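Local coordinates for epimerase family protein SDR39U1 (Homo sapiens, PDB 4B4O) that binds NADPH and is a putative NADP-dependent oxidoreductase of the short-chain dehydrogenase/reductase superfamily, at residues A[39-44]-A[83-88]; A[68-73]-A[130-135]; A[111-114]-A[119-122]. The protein carries 3 engineered substitutions. One frame throughout, in Å; residues are numbered along the deposited sequence.

Interaction 1: residues A[39-44]-A[83-88]; sequences ITWDEL and LETTQL
Trp-41 and Thr-85 meet beside the NADPH site of the Rossmann-type domain. The Trp-41 side chain leaves the first turn of helix 41-47 with CG anti to the carbonyl carbon (chi1 -64°), and the indole reaches helix 72-95. Thr-85 lies over one face of the indole. The Thr-85 methyl CG2 stands 3.8 Å from the centroid of the six-membered ring of Trp-41, only 10° off the ring normal, a CH-pi contact. Thr-85 CB is 3.5 Å from Trp-41 CH2. One turn on, Leu-88 CD2 approaches Trp-41 CE3 obliquely at 4.5 Å. Leu-44 CD2 comes within 4.3 Å of Leu-88 O. A capping box starts the shorter helix: Glu-43 N donates to Thr-40 OG1 at 3.1 Å, and a weak bond returns from Thr-40 N to Glu-43 OE1. Were this tryptophan an alanine, the Thr-85 methyl would probably lose the ring face it rests on, and a gap would be likely to open between the helices. The side chains of Arg-32 and Ala-59, both at the NADP site, lie close by. Thr-85 splits its roles: OG1 bonds to Ser-81 O and Asn-57 ND2, while CG2 faces the indole. No hydrogen bond crosses between the segments. The contact rests mainly on CH-pi and apolar packing.

Interaction 2: residues A[68-73]-A[130-135]; sequences RRWNET and DFFSNL
Trp-70 sets the edge of its indole against the face of Phe-131, a T-shaped pair. The six-membered ring of Trp-70 and the ring of Phe-131 have centroids 5.3 Å apart and planes at 87°. The closest atom is Trp-70 CZ2. It sits over one face of Phe-131, toward the rim, 3.7 Å from Phe-131 CE2. Phe-132 completes the aromatic cluster in a different way. Its ring comes from the opposite direction to Trp-70 and meets it obliquely, with planes at 44°. Here Phe-132 CZ is 3.6 Å from Trp-70 CH2. Phe-131 CD2 in turn lies over the centre of the Phe-132 ring, so the two neighbours on helix 131-143 also pack on each other.

Phe-131 has CG anti to the backbone N (chi1 175°), whereas Phe-132 has CG anti to the carbonyl carbon. These different torsions bring both rings to the six-membered end of the indole. Trp-70 itself is at the centre of an inverse gamma turn, closed by Asn-71 N to Arg-69 O at 2.8 Å, just ahead of helix 72-95. On the other side, a capping box begins helix 131-143: Ser-133 N donates to Asp-130 OD1 at 2.7 Å, and Asp-130 N to Ser-133 OG at 2.9 Å.

The cluster packs the loop leading into helix 72-95 against the first turn of helix 131-143. Arg-257 and Gln-256 of helix 255-262 also touch Trp-70, and Phe-74 meets its ring with the planes near perpendicular. Arg-68 forms salt bridges with Glu-61 and Glu-77, the latter an NADP-site residue. Between the two segments no hydrogen bond forms. The contact rests on ring shape and dispersion, with the C-H edge of the indole directed at the pi cloud of Phe-131.

Interaction 3: residues A[111-114]-A[119-122]; sequences YYQP and EYDE
Tyr-112 and Tyr-120 both carry CG anti to the carbonyl carbon (chi1 -48° and -57°), and their side chains slide past each other in opposite directions. The rings end up nearly parallel, with planes at 20°, but they barely overlap. Each ring instead takes the other's CB methylene. Tyr-112 CB lies over the centre of the Tyr-120 ring, 3.7 Å from its centroid. Tyr-120 CB lies over the Tyr-112 ring nearer the rim, 4.1 Å from the centroid. These are two reciprocal CH-pi contacts.

The hydroxyls point to opposite ends of the contact. Tyr-120 OH donates to the backbone carbonyl Gln-113 O; the modelled 2.4 Å between these two oxygens is doubtfully short. The Gln-113 side chain runs alongside the Tyr-120 ring. Bent at its second torsion, that chain turns back on its own segment, where Gln-113 NE2 donates to Pro-114 O at 3.0 Å, in the carbonyl plane and on a lone pair. Tyr-112 OH passes near Glu-122 CA at 3.7 Å, and its bonds are to Asn-216 OD1 and Arg-156 NH1. Asp-121 forms a salt bridge with Arg-270, and Glu-122 accepts from the backbone N atoms of Asn-216 and Arg-271.

Neither segment is regular helix or strand. Both belong to the long excursion between strand 102-108 and helix 131-143. Tyr-120 makes backbone hydrogen bonds with Lys-266 and Ile-268. The tyrosine pair closes this short loop, away from the annotated sites. The loop's bonds to Lys-266, Ile-268, Arg-270 and Arg-271 join the Rossmann-type part of this SDR fold to its C-terminal part.

In the fold
From the N terminus, strand 38-40 leads into helix 41-47, where interaction 1 opens. Interaction 2 opens next, at 68-73, the loop that runs into helix 72-95. Interaction 1 closes further along that same helix, at 83-88, so the two contacts cross. Their nearest atoms stay about 5 Å apart. Past strand 102-108 comes interaction 3. It opens and closes within one loop, 111-122, before interaction 2 closes at 130-135, and so is nested in interaction 2. These two meet where Ser-133 CB packs against Tyr-111 O. Helix 72-95 is tied to helix 41-47 and, through the loop before it, to helix 131-143. Interaction 3 closes a turn between strand 102-108 and helix 131-143.

Interaction 1: residues A[39-44]-A[83-88]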
loop_
_atom_site.group_PDB
_atom_site.type_symbol
_atom_site.label_atom_id
_atom_site.label_comp_id
_atom_site.label_asym_id
_atom_site.label_seq_id
_atom_site.Cartn_x
_atom_site.Cartn_y
_atom_site.Cartn_z
ATOM N N ILE A 39 11.293 -18.108 -2.520
ATOM C CA ILE A 39 11.253 -19.109 -1.478
ATOM C C ILE A 39 9.902 -19.025 -0.777
ATOM O O ILE A 39 9.272 -17.987 -0.771
ATOM C CB ILE A 39 12.432 -18.960 -0.461
ATOM C CG1 ILE A 39 12.331 -17.675 0.381
ATOM C CG2 ILE A 39 13.783 -18.932 -1.195
ATOM C CD1 ILE A 39 13.243 -17.626 1.588
ATOM N N THR A 40 9.467 -20.123 -0.180
ATOM C CA THR A 40 8.193 -20.156 0.534
ATOM C C THR A 40 8.334 -19.733 1.994
ATOM O O THR A 40 9.436 -19.698 2.547
ATOM C CB THR A 40 7.565 -21.556 0.498
ATOM O OG1 THR A 40 8.428 -22.462 1.171
ATOM C CG2 THR A 40 7.361 -22.031 -0.918
ATOM N N TRP A 41 7.205 -19.420 2.621
ATOM C CA TRP A 41 7.169 -19.074 4.056
ATOM C C TRP A 41 7.636 -20.219 4.899
ATOM O O TRP A 41 8.405 -20.027 5.842
ATOM C CB TRP A 41 5.774 -18.610 4.484
ATOM C CG TRP A 41 5.408 -17.328 3.775
ATOM C CD1 TRP A 41 4.587 -17.178 2.666
ATOM C CD2 TRP A 41 5.922 -15.978 4.033
ATOM N NE1 TRP A 41 4.531 -15.875 2.255
ATOM C CE2 TRP A 41 5.303 -15.105 3.029
ATOM C CE3 TRP A 41 6.776 -15.423 4.966
ATOM C CZ2 TRP A 41 5.542 -13.746 2.998
ATOM C CZ3 TRP A 41 7.014 -14.049 4.918
ATOM C CH2 TRP A 41 6.414 -13.231 3.962
ATOM N N ASP A 42 7.211 -21.422 4.547
ATOM C CA ASP A 42 7.643 -22.613 5.260
ATOM C C ASP A 42 9.153 -22.773 5.193
ATOM O O ASP A 42 9.785 -23.173 6.166
ATOM C CB ASP A 42 6.960 -23.872 4.700
ATOM C CG ASP A 42 5.473 -23.929 5.027
ATOM O OD1 ASP A 42 4.993 -23.117 5.857
ATOM O OD2 ASP A 42 4.789 -24.797 4.451
ATOM N N GLU A 43 9.720 -22.476 4.034
ATOM C CA GLU A 43 11.154 -22.591 3.835
ATOM C C GLU A 43 11.906 -21.533 4.633
ATOM O O GLU A 43 12.938 -21.838 5.200
ATOM C CB GLU A 43 11.483 -22.544 2.339
ATOM C CG GLU A 43 12.948 -22.296 1.922
ATOM C CD GLU A 43 13.106 -22.552 0.402
ATOM O OE1 GLU A 43 12.091 -22.425 -0.365
ATOM O OE2 GLU A 43 14.224 -22.926 -0.049
ATOM N N LEU A 44 11.381 -20.319 4.698
ATOM C CA LEU A 44 11.993 -19.262 5.497
ATOM C C LEU A 44 12.045 -19.607 6.984
ATOM O O LEU A 44 13.026 -19.326 7.655
ATOM C CB LEU A 44 11.230 -17.947 5.308
ATOM C CG LEU A 44 11.666 -16.734 6.127
ATOM C CD1 LEU A 44 12.995 -16.207 5.619
ATOM C CD2 LEU A 44 10.583 -15.689 6.045
ATOM N N LEU A 83 0.393 -9.897 10.312
ATOM C CA LEU A 83 1.249 -10.025 11.494
ATOM C C LEU A 83 2.213 -11.225 11.393
ATOM O O LEU A 83 3.391 -11.114 11.714
ATOM C CB LEU A 83 0.413 -10.147 12.776
ATOM C CG LEU A 83 -0.687 -9.154 13.165
ATOM C CD1 LEU A 83 -1.232 -9.476 14.555
ATOM C CD2 LEU A 83 -0.174 -7.719 13.104
ATOM N N GLU A 84 1.711 -12.375 10.946
ATOM C CA GLU A 84 2.527 -13.592 10.931
ATOM C C GLU A 84 3.653 -13.468 9.932
ATOM O O GLU A 84 4.795 -13.698 10.290
ATOM C CB GLU A 84 1.694 -14.849 10.670
ATOM C CG GLU A 84 0.773 -15.174 11.823
ATOM C CD GLU A 84 -0.223 -16.293 11.522
ATOM O OE1 GLU A 84 0.097 -17.211 10.705
ATOM O OE2 GLU A 84 -1.308 -16.304 12.174
ATOM N N THR A 85 3.351 -13.094 8.695
ATOM C CA THR A 85 4.410 -12.924 7.687
ATOM C C THR A 85 5.418 -11.859 8.114
ATOM O O THR A 85 6.622 -12.072 8.026
ATOM C CB THR A 85 3.875 -12.573 6.284
ATOM O OG1 THR A 85 3.179 -11.324 6.330
ATOM C CG2 THR A 85 2.985 -13.689 5.760
ATOM N N THR A 86 4.929 -10.741 8.630
ATOM C CA THR A 86 5.823 -9.688 9.090
ATOM C C THR A 86 6.722 -10.173 10.238
ATOM O O THR A 86 7.922 -9.920 10.256
ATOM C CB THR A 86 5.033 -8.422 9.498
ATOM O OG1 THR A 86 4.278 -7.957 8.374
ATOM C CG2 THR A 86 5.966 -7.291 9.987
ATOM N N GLN A 87 6.137 -10.873 11.190
ATOM C CA GLN A 87 6.873 -11.325 12.378
ATOM C C GLN A 87 7.913 -12.347 11.986
ATOM O O GLN A 87 9.018 -12.365 12.513
ATOM C CB GLN A 87 5.887 -11.886 13.406
ATOM C CG GLN A 87 6.518 -12.421 14.678
ATOM C CD GLN A 87 5.898 -11.822 15.952
ATOM O OE1 GLN A 87 5.461 -12.548 16.880
ATOM N NE2 GLN A 87 5.870 -10.485 16.009
ATOM N N LEU A 88 7.563 -13.176 11.011
ATOM C CA LEU A 88 8.433 -14.252 10.557
ATOM C C LEU A 88 9.681 -13.676 9.905
ATOM O O LEU A 88 10.786 -14.178 10.095
ATOM C CB LEU A 88 7.681 -15.137 9.559
ATOM C CG LEU A 88 7.891 -16.661 9.583
ATOM C CD1 LEU A 88 8.211 -17.259 10.944
ATOM C CD2 LEU A 88 6.622 -17.308 9.002
#

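Interaction 2: residues A[68-73]-A[130-135]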
loop_
_atom_site.group_PDB
_atom_site.type_symbol
_atom_site.label_atom_id
_atom_site.label_comp_id
_atom_site.label_asym_id
_atom_site.label_seq_id
_atom_site.Cartn_x
_atom_site.Cartn_y
_atom_site.Cartn_z
ATOM N N ARG A 68 -15.551 -11.745 -0.725
ATOM C CA ARG A 68 -15.583 -12.269 0.644
ATOM C C ARG A 68 -16.350 -11.348 1.580
ATOM O O ARG A 68 -16.162 -10.134 1.562
ATOM C CB ARG A 68 -14.161 -12.523 1.151
ATOM C CG ARG A 68 -13.553 -13.759 0.503
ATOM C CD ARG A 68 -12.333 -14.271 1.251
ATOM N NE ARG A 68 -12.666 -15.075 2.436
ATOM C CZ ARG A 68 -11.784 -15.449 3.374
ATOM N NH1 ARG A 68 -10.490 -15.097 3.289
ATOM N NH2 ARG A 68 -12.186 -16.180 4.419
ATOM N N ARG A 69 -17.245 -11.946 2.358
ATOM C CA ARG A 69 -18.077 -11.223 3.314
ATOM C C ARG A 69 -17.193 -10.878 4.493
ATOM O O ARG A 69 -16.314 -11.634 4.856
ATOM C CB ARG A 69 -19.307 -12.056 3.754
ATOM N N TRP A 70 -17.417 -9.718 5.074
ATOM C CA TRP A 70 -16.627 -9.285 6.209
ATOM C C TRP A 70 -17.050 -9.973 7.484
ATOM O O TRP A 70 -17.683 -9.368 8.349
ATOM C CB TRP A 70 -16.716 -7.761 6.370
ATOM C CG TRP A 70 -15.739 -7.248 7.373
ATOM C CD1 TRP A 70 -15.979 -6.880 8.692
ATOM C CD2 TRP A 70 -14.303 -7.091 7.183
ATOM N NE1 TRP A 70 -14.815 -6.477 9.297
ATOM C CE2 TRP A 70 -13.776 -6.584 8.444
ATOM C CE3 TRP A 70 -13.438 -7.300 6.131
ATOM C CZ2 TRP A 70 -12.447 -6.309 8.617
ATOM C CZ3 TRP A 70 -12.088 -7.010 6.314
ATOM C CH2 TRP A 70 -11.607 -6.519 7.528
ATOM N N ASN A 71 -16.704 -11.241 7.634
ATOM C CA ASN A 71 -16.969 -11.945 8.898
ATOM C C ASN A 71 -15.701 -12.040 9.761
ATOM O O ASN A 71 -14.627 -11.579 9.374
ATOM C CB ASN A 71 -17.592 -13.328 8.651
ATOM C CG ASN A 71 -16.689 -14.264 7.862
ATOM O OD1 ASN A 71 -15.546 -13.961 7.553
ATOM N ND2 ASN A 71 -17.207 -15.421 7.551
ATOM N N GLU A 72 -15.844 -12.660 10.920
ATOM C CA GLU A 72 -14.748 -12.825 11.859
ATOM C C GLU A 72 -13.611 -13.660 11.264
ATOM O O GLU A 72 -12.450 -13.394 11.528
ATOM C CB GLU A 72 -15.271 -13.486 13.149
ATOM C CG GLU A 72 -14.441 -13.175 14.383
ATOM C CD GLU A 72 -14.550 -14.256 15.458
ATOM O OE1 GLU A 72 -15.689 -14.643 15.849
ATOM O OE2 GLU A 72 -13.471 -14.713 15.912
ATOM N N THR A 73 -13.958 -14.676 10.481
ATOM C CA THR A 73 -12.964 -15.553 9.870
ATOM C C THR A 73 -12.063 -14.771 8.941
ATOM O O THR A 73 -10.831 -14.934 8.986
ATOM C CB THR A 73 -13.625 -16.688 9.061
ATOM O OG1 THR A 73 -14.420 -17.482 9.932
ATOM C CG2 THR A 73 -12.594 -17.589 8.400
ATOM N N ASP A 130 -10.404 2.167 15.275
ATOM C CA ASP A 130 -11.207 1.224 14.509
ATOM C C ASP A 130 -10.344 0.018 14.153
ATOM O O ASP A 130 -9.162 -0.033 14.479
ATOM C CB ASP A 130 -11.832 1.882 13.259
ATOM C CG ASP A 130 -10.804 2.204 12.148
ATOM O OD1 ASP A 130 -9.613 1.859 12.236
ATOM O OD2 ASP A 130 -11.197 2.866 11.156
ATOM N N PHE A 131 -10.927 -0.931 13.453
ATOM C CA PHE A 131 -10.217 -2.142 13.135
ATOM C C PHE A 131 -8.931 -1.928 12.319
ATOM O O PHE A 131 -7.881 -2.520 12.607
ATOM C CB PHE A 131 -11.139 -3.091 12.376
ATOM C CG PHE A 131 -10.446 -4.334 11.904
ATOM C CD1 PHE A 131 -10.377 -5.440 12.718
ATOM C CD2 PHE A 131 -9.855 -4.378 10.665
ATOM C CE1 PHE A 131 -9.741 -6.581 12.297
ATOM C CE2 PHE A 131 -9.210 -5.510 10.240
ATOM C CZ PHE A 131 -9.157 -6.614 11.056
ATOM N N PHE A 132 -9.024 -1.108 11.277
ATOM C CA PHE A 132 -7.887 -0.917 10.367
ATOM C C PHE A 132 -6.766 -0.068 10.963
ATOM O O PHE A 132 -5.600 -0.294 10.673
ATOM C CB PHE A 132 -8.375 -0.336 9.044
ATOM C CG PHE A 132 -9.279 -1.254 8.308
ATOM C CD1 PHE A 132 -8.768 -2.399 7.699
ATOM C CD2 PHE A 132 -10.637 -1.017 8.256
ATOM C CE1 PHE A 132 -9.598 -3.284 7.049
ATOM C CE2 PHE A 132 -11.488 -1.897 7.595
ATOM C CZ PHE A 132 -10.963 -3.043 6.999
ATOM N N SER A 133 -7.122 0.896 11.803
ATOM C CA SER A 133 -6.111 1.671 12.512
ATOM C C SER A 133 -5.387 0.776 13.528
ATOM O O SER A 133 -4.160 0.781 13.582
ATOM C CB SER A 133 -6.731 2.910 13.176
ATOM O OG SER A 133 -7.853 2.586 13.969
ATOM N N ASN A 134 -6.138 -0.010 14.305
ATOM C CA ASN A 134 -5.533 -1.004 15.186
ATOM C C ASN A 134 -4.675 -2.000 14.406
ATOM O O ASN A 134 -3.614 -2.416 14.872
ATOM C CB ASN A 134 -6.593 -1.758 16.007
ATOM C CG ASN A 134 -7.093 -0.939 17.200
ATOM O OD1 ASN A 134 -6.280 -0.423 17.973
ATOM N ND2 ASN A 134 -8.427 -0.807 17.367
ATOM N N LEU A 135 -5.137 -2.394 13.226
ATOM C CA LEU A 135 -4.339 -3.284 12.390
ATOM C C LEU A 135 -2.953 -2.663 12.151
ATOM O O LEU A 135 -1.947 -3.279 12.416
ATOM C CB LEU A 135 -5.055 -3.592 11.054
ATOM C CG LEU A 135 -4.286 -4.368 9.954
ATOM C CD1 LEU A 135 -4.119 -5.849 10.247
ATOM C CD2 LEU A 135 -4.956 -4.174 8.604
#

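Interaction 3: residues A[111-114]-A[119-122]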
loop_
_atom_site.group_PDB
_atom_site.type_symbol
_atom_site.label_atom_id
_atom_site.label_comp_id
_atom_site.label_asym_id
_atom_site.label_seq_id
_atom_site.Cartn_x
_atom_site.Cartn_y
_atom_site.Cartn_z
ATOM N N TYR A 111 -4.266 4.314 9.449
ATOM C CA TYR A 111 -3.757 4.732 10.761
ATOM C C TYR A 111 -4.360 6.068 11.221
ATOM O O TYR A 111 -4.591 6.270 12.403
ATOM C CB TYR A 111 -2.222 4.853 10.704
ATOM C CG TYR A 111 -1.547 5.116 12.036
ATOM C CD1 TYR A 111 -1.252 4.069 12.901
ATOM C CD2 TYR A 111 -1.186 6.393 12.411
ATOM C CE1 TYR A 111 -0.638 4.290 14.114
ATOM C CE2 TYR A 111 -0.590 6.628 13.628
ATOM C CZ TYR A 111 -0.306 5.561 14.472
ATOM O OH TYR A 111 0.311 5.780 15.685
ATOM N N TYR A 112 -4.572 6.981 10.276
ATOM C CA TYR A 112 -5.045 8.331 10.582
ATOM C C TYR A 112 -6.579 8.408 10.574
ATOM O O TYR A 112 -7.236 7.903 9.669
ATOM C CB TYR A 112 -4.458 9.357 9.605
ATOM C CG TYR A 112 -2.966 9.227 9.415
ATOM C CD1 TYR A 112 -2.084 9.461 10.454
ATOM C CD2 TYR A 112 -2.441 8.858 8.183
ATOM C CE1 TYR A 112 -0.721 9.324 10.273
ATOM C CE2 TYR A 112 -1.071 8.727 7.987
ATOM C CZ TYR A 112 -0.218 8.959 9.035
ATOM O OH TYR A 112 1.134 8.845 8.823
ATOM N N GLN A 113 -7.120 9.015 11.617
ATOM C CA GLN A 113 -8.546 9.103 11.822
ATOM C C GLN A 113 -9.212 9.844 10.647
ATOM O O GLN A 113 -8.916 11.000 10.387
ATOM C CB GLN A 113 -8.793 9.805 13.166
ATOM C CG GLN A 113 -10.195 10.312 13.479
ATOM C CD GLN A 113 -11.225 9.227 13.772
ATOM O OE1 GLN A 113 -11.264 8.635 14.895
ATOM N NE2 GLN A 113 -12.128 9.008 12.791
ATOM N N PRO A 114 -10.122 9.169 9.934
ATOM C CA PRO A 114 -10.851 9.866 8.881
ATOM C C PRO A 114 -11.601 11.063 9.426
ATOM O O PRO A 114 -12.143 11.008 10.529
ATOM C CB PRO A 114 -11.834 8.814 8.382
ATOM C CG PRO A 114 -11.182 7.516 8.698
ATOM C CD PRO A 114 -10.531 7.754 10.030
ATOM N N GLU A 119 -5.844 17.276 9.264
ATOM C CA GLU A 119 -4.714 17.154 8.365
ATOM C C GLU A 119 -3.611 16.378 9.085
ATOM O O GLU A 119 -3.257 16.703 10.210
ATOM C CB GLU A 119 -4.231 18.550 7.954
ATOM C CG GLU A 119 -2.944 18.557 7.163
ATOM C CD GLU A 119 -2.605 19.927 6.569
ATOM O OE1 GLU A 119 -3.303 20.351 5.591
ATOM O OE2 GLU A 119 -1.587 20.525 7.026
ATOM N N TYR A 120 -3.060 15.368 8.437
ATOM C CA TYR A 120 -2.116 14.470 9.077
ATOM C C TYR A 120 -0.785 14.453 8.349
ATOM O O TYR A 120 -0.748 14.554 7.133
ATOM C CB TYR A 120 -2.686 13.045 9.085
ATOM C CG TYR A 120 -4.034 12.925 9.774
ATOM C CD1 TYR A 120 -4.113 12.814 11.146
ATOM C CD2 TYR A 120 -5.216 12.942 9.046
ATOM C CE1 TYR A 120 -5.325 12.726 11.776
ATOM C CE2 TYR A 120 -6.438 12.856 9.674
ATOM C CZ TYR A 120 -6.485 12.751 11.036
ATOM O OH TYR A 120 -7.682 12.633 11.696
ATOM N N ASP A 121 0.299 14.291 9.108
ATOM C CA ASP A 121 1.576 13.862 8.538
ATOM C C ASP A 121 2.113 12.651 9.280
ATOM O O ASP A 121 1.421 12.065 10.107
ATOM C CB ASP A 121 2.585 15.019 8.438
ATOM C CG ASP A 121 3.139 15.476 9.778
ATOM O OD1 ASP A 121 2.891 14.842 10.808
ATOM O OD2 ASP A 121 3.828 16.524 9.785
ATOM N N GLU A 122 3.357 12.287 9.006
ATOM C CA GLU A 122 3.951 11.050 9.549
ATOM C C GLU A 122 4.089 11.054 11.071
ATOM O O GLU A 122 4.243 10.018 11.678
ATOM C CB GLU A 122 5.309 10.761 8.890
ATOM C CG GLU A 122 5.200 10.411 7.403
ATOM C CD GLU A 122 5.223 11.607 6.458
ATOM O OE1 GLU A 122 5.177 12.785 6.884
ATOM O OE2 GLU A 122 5.339 11.361 5.244
#